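Local coordinates for mannan endo-1,6-alpha-mannosidase (Chaetomium thermophilum, PDB 6RY0), which probably acts on alpha-1,6-mannosidic linkages and is implicated in transferring GPI-anchored glycoproteins into the fungal cell wall, at residues 192-196 with 243-249. Residues are numbered along the deposited sequence; the frame is centred on the assembly and turned at random.
Sequences NYKNT and YDGGHVE
The ring of Y193 lies across G245 and G246 and reaches under the imidazole of H247. Its CD1 sits over one face of that imidazole, toward the rim, 3.3 Å from H247 NE2. The two rings are oblique, with planes 37° apart. H247 ND1 is hydrogen-bonded to D254. With CG anti to the backbone N (chi1 -169°), the phenol runs along the neighbouring strand as far as D244. There Y193 OH donates to D244 OD2 at 2.7 Å, on the anti lone pair of that oxygen. N256 also bonds the hydroxyl, and a water links D244 OD2 to N195 ND2. Y193 CE1 lies close to the G245 carbonyl carbon and the G246 nitrogen, where neither glycine has a side chain.

Strands 193-195 and 245-247 form a two-stranded antiparallel sheet in a mainly helical family 76 fold. K194 and G246 are the hydrogen-bonded pair, with K194 N to G246 O at 2.9 Å. Y193 with H247 and N195 with G245 are non-hydrogen-bonded pairs. K194 leaves from the other face of the sheet. Its aliphatic chain crosses the V248 side chain at about a right angle and touches V248 CG1, and its NZ goes on to D173 and the carbonyl of T175.

At one end N192 ND2 gives a bond to the syn lone pair of E249 OE2, 2.9 Å long. The amide and carboxylate planes are nearly perpendicular (83°). At the other end N195 is the N-cap of helix 196-213. T196 OG1 donates to Y243 O at 2.7 Å, from above the carbonyl plane, while T196 N binds D244 O.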
ATOM      1  N   ASN A 192     -20.928  -1.474  -7.878  1.00 11.17           N
ATOM      2  CA  ASN A 192     -21.023  -2.283  -9.084  1.00 11.34           C
ATOM      3  C   ASN A 192     -19.696  -2.501  -9.818  1.00 10.56           C
ATOM      4  O   ASN A 192     -19.679  -3.182 -10.832  1.00 11.05           O
ATOM      5  CB  ASN A 192     -22.032  -1.653 -10.052  1.00 13.43           C
ATOM      6  CG  ASN A 192     -21.580  -0.294 -10.598  1.00 15.94           C
ATOM      7  OD1 ASN A 192     -20.840   0.441  -9.978  1.00 17.63           O
ATOM      8  ND2 ASN A 192     -22.053   0.041 -11.781  1.00 18.98           N
ATOM      9  N   TYR A 193     -18.601  -1.946  -9.303  1.00 10.10           N
ATOM     10  CA  TYR A 193     -17.295  -2.071  -9.932  1.00  9.94           C
ATOM     11  C   TYR A 193     -16.470  -3.088  -9.149  1.00  9.60           C
ATOM     12  O   TYR A 193     -16.172  -2.883  -7.972  1.00 11.50           O
ATOM     13  CB  TYR A 193     -16.604  -0.712  -9.934  1.00 10.45           C
ATOM     14  CG  TYR A 193     -15.353  -0.568 -10.775  1.00 10.65           C
ATOM     15  CD1 TYR A 193     -15.335  -0.944 -12.110  1.00 12.43           C
ATOM     16  CD2 TYR A 193     -14.204   0.048 -10.270  1.00 10.83           C
ATOM     17  CE1 TYR A 193     -14.196  -0.754 -12.896  1.00 12.30           C
ATOM     18  CE2 TYR A 193     -13.075   0.240 -11.059  1.00 11.35           C
ATOM     19  CZ  TYR A 193     -13.082  -0.150 -12.375  1.00 11.83           C
ATOM     20  OH  TYR A 193     -11.990   0.028 -13.200  1.00 13.09           O
ATOM     21  N   LYS A 194     -16.120  -4.196  -9.786  1.00  8.95           N
ATOM     22  CA  LYS A 194     -15.210  -5.165  -9.177  1.00  9.43           C
ATOM     23  C   LYS A 194     -13.829  -4.847  -9.719  1.00 10.00           C
ATOM     24  O   LYS A 194     -13.552  -5.042 -10.898  1.00 10.63           O
ATOM     25  CB  LYS A 194     -15.626  -6.598  -9.477  1.00  9.38           C
ATOM     26  CG  LYS A 194     -16.875  -7.035  -8.710  1.00  9.62           C
ATOM     27  CD  LYS A 194     -17.212  -8.496  -8.778  1.00 10.09           C
ATOM     28  CE  LYS A 194     -18.224  -8.824  -7.707  1.00  9.82           C
ATOM     29  NZ  LYS A 194     -18.516 -10.292  -7.608  1.00 10.43           N
ATOM     30  N   ASN A 195     -12.986  -4.288  -8.867  1.00 10.52           N
ATOM     31  CA  ASN A 195     -11.745  -3.761  -9.331  1.00 10.51           C
ATOM     32  C   ASN A 195     -10.547  -4.515  -8.802  1.00  9.33           C
ATOM     33  O   ASN A 195     -10.601  -5.263  -7.829  1.00  9.71           O
ATOM     34  CB  ASN A 195     -11.636  -2.277  -9.094  1.00 11.41           C
ATOM     35  CG  ASN A 195     -11.714  -1.871  -7.671  1.00 11.45           C
ATOM     36  OD1 ASN A 195     -11.917  -2.672  -6.750  1.00 14.04           O
ATOM     37  ND2 ASN A 195     -11.543  -0.584  -7.455  1.00 12.96           N
ATOM     38  N   THR A 196      -9.436  -4.330  -9.499  1.00  8.62           N
ATOM     39  CA  THR A 196      -8.220  -5.001  -9.116  1.00  7.83           C
ATOM     40  C   THR A 196      -7.790  -4.643  -7.720  1.00  7.61           C
ATOM     41  O   THR A 196      -7.440  -5.544  -6.953  1.00  7.71           O
ATOM     42  CB  THR A 196      -7.126  -4.726 -10.136  1.00  7.95           C
ATOM     43  OG1 THR A 196      -7.616  -5.216 -11.376  1.00  9.11           O
ATOM     44  CG2 THR A 196      -5.832  -5.392  -9.737  1.00  8.62           C
ATOM     45  N   TYR A 243      -4.773  -4.586 -15.303  1.00  6.92           N
ATOM     46  CA  TYR A 243      -5.776  -3.588 -15.593  1.00  7.43           C
ATOM     47  C   TYR A 243      -6.559  -3.208 -14.325  1.00  7.53           C
ATOM     48  O   TYR A 243      -6.318  -3.726 -13.247  1.00  7.85           O
ATOM     49  CB  TYR A 243      -6.706  -4.143 -16.684  1.00  7.93           C
ATOM     50  CG  TYR A 243      -5.949  -4.569 -17.933  1.00  7.99           C
ATOM     51  CD1 TYR A 243      -5.059  -3.713 -18.549  1.00  8.62           C
ATOM     52  CD2 TYR A 243      -6.124  -5.835 -18.453  1.00  8.51           C
ATOM     53  CE1 TYR A 243      -4.369  -4.105 -19.679  1.00  9.69           C
ATOM     54  CE2 TYR A 243      -5.438  -6.244 -19.575  1.00  9.44           C
ATOM     55  CZ  TYR A 243      -4.542  -5.364 -20.194  1.00  9.74           C
ATOM     56  OH  TYR A 243      -3.830  -5.716 -21.324  1.00 10.97           O
ATOM     57  N   ASP A 244      -7.469  -2.267 -14.480  1.00  8.14           N
ATOM     58  CA  ASP A 244      -8.069  -1.625 -13.319  1.00  8.58           C
ATOM     59  C   ASP A 244      -9.324  -2.309 -12.781  1.00  8.26           C
ATOM     60  O   ASP A 244      -9.517  -2.330 -11.572  1.00  9.07           O
ATOM     61  CB  ASP A 244      -8.376  -0.152 -13.617  1.00  9.29           C
ATOM     62  CG  ASP A 244      -8.634   0.621 -12.345  1.00 10.98           C
ATOM     63  OD1 ASP A 244      -7.628   0.815 -11.609  1.00 12.60           O
ATOM     64  OD2 ASP A 244      -9.796   0.981 -12.036  1.00 12.57           O
ATOM     65  N   GLY A 245     -10.184  -2.836 -13.626  1.00  8.99           N
ATOM     66  CA  GLY A 245     -11.430  -3.432 -13.150  1.00  9.17           C
ATOM     67  C   GLY A 245     -12.480  -3.539 -14.239  1.00  9.56           C
ATOM     68  O   GLY A 245     -12.174  -3.279 -15.402  1.00 10.84           O
ATOM     69  N   GLY A 246     -13.679  -3.938 -13.827  1.00  9.99           N
ATOM     70  CA  GLY A 246     -14.807  -4.086 -14.724  1.00 10.24           C
ATOM     71  C   GLY A 246     -16.082  -4.052 -13.894  1.00  9.50           C
ATOM     72  O   GLY A 246     -16.030  -4.132 -12.661  1.00  9.92           O
ATOM     73  N   HIS A 247     -17.236  -3.915 -14.537  1.00 10.04           N
ATOM     74  CA  HIS A 247     -18.502  -3.754 -13.835  1.00 10.48           C
ATOM     75  C   HIS A 247     -19.367  -5.000 -13.888  1.00  9.87           C
ATOM     76  O   HIS A 247     -19.463  -5.695 -14.924  1.00 10.28           O
ATOM     77  CB  HIS A 247     -19.296  -2.591 -14.419  1.00 12.09           C
ATOM     78  CG  HIS A 247     -18.641  -1.266 -14.215  1.00 13.68           C
ATOM     79  ND1 HIS A 247     -17.776  -0.722 -15.136  1.00 14.88           N
ATOM     80  CD2 HIS A 247     -18.718  -0.377 -13.197  1.00 15.49           C
ATOM     81  CE1 HIS A 247     -17.349   0.451 -14.696  1.00 16.07           C
ATOM     82  NE2 HIS A 247     -17.902   0.681 -13.515  1.00 16.65           N
ATOM     83  N   VAL A 248     -20.097  -5.237 -12.798  1.00  9.86           N
ATOM     84  CA  VAL A 248     -20.934  -6.426 -12.719  1.00 10.20           C
ATOM     85  C   VAL A 248     -22.030  -6.476 -13.773  1.00 10.51           C
ATOM     86  O   VAL A 248     -22.373  -7.551 -14.242  1.00 11.27           O
ATOM     87  CB  VAL A 248     -21.534  -6.604 -11.303  1.00 11.29           C
ATOM     88  CG1 VAL A 248     -20.428  -6.734 -10.295  1.00 11.28           C
ATOM     89  CG2 VAL A 248     -22.491  -5.520 -10.962  1.00 13.17           C
ATOM     90  N   GLU A 249     -22.587  -5.341 -14.176  0.92 10.81           N
ATOM     91  CA  GLU A 249     -23.636  -5.335 -15.189  0.92 12.17           C
ATOM     92  C   GLU A 249     -23.163  -5.885 -16.525  0.92 11.63           C
ATOM     93  O   GLU A 249     -23.985  -6.247 -17.352  0.92 13.03           O
ATOM     94  CB  GLU A 249     -24.143  -3.907 -15.423  0.92 15.11           C
ATOM     95  CG  GLU A 249     -24.779  -3.254 -14.247  0.92 18.45           C
ATOM     96  CD  GLU A 249     -23.828  -2.459 -13.380  0.92 18.59           C
ATOM     97  OE1 GLU A 249     -22.605  -2.704 -13.387  0.92 15.52           O
ATOM     98  OE2 GLU A 249     -24.335  -1.574 -12.661  0.92 20.38           O
TER
HETATM   99  O   HOH W   1     -18.609   2.561 -10.727  1.00 39.91           O
HETATM  100  O   HOH W   2     -10.029   1.042  -9.274  1.00 20.12           O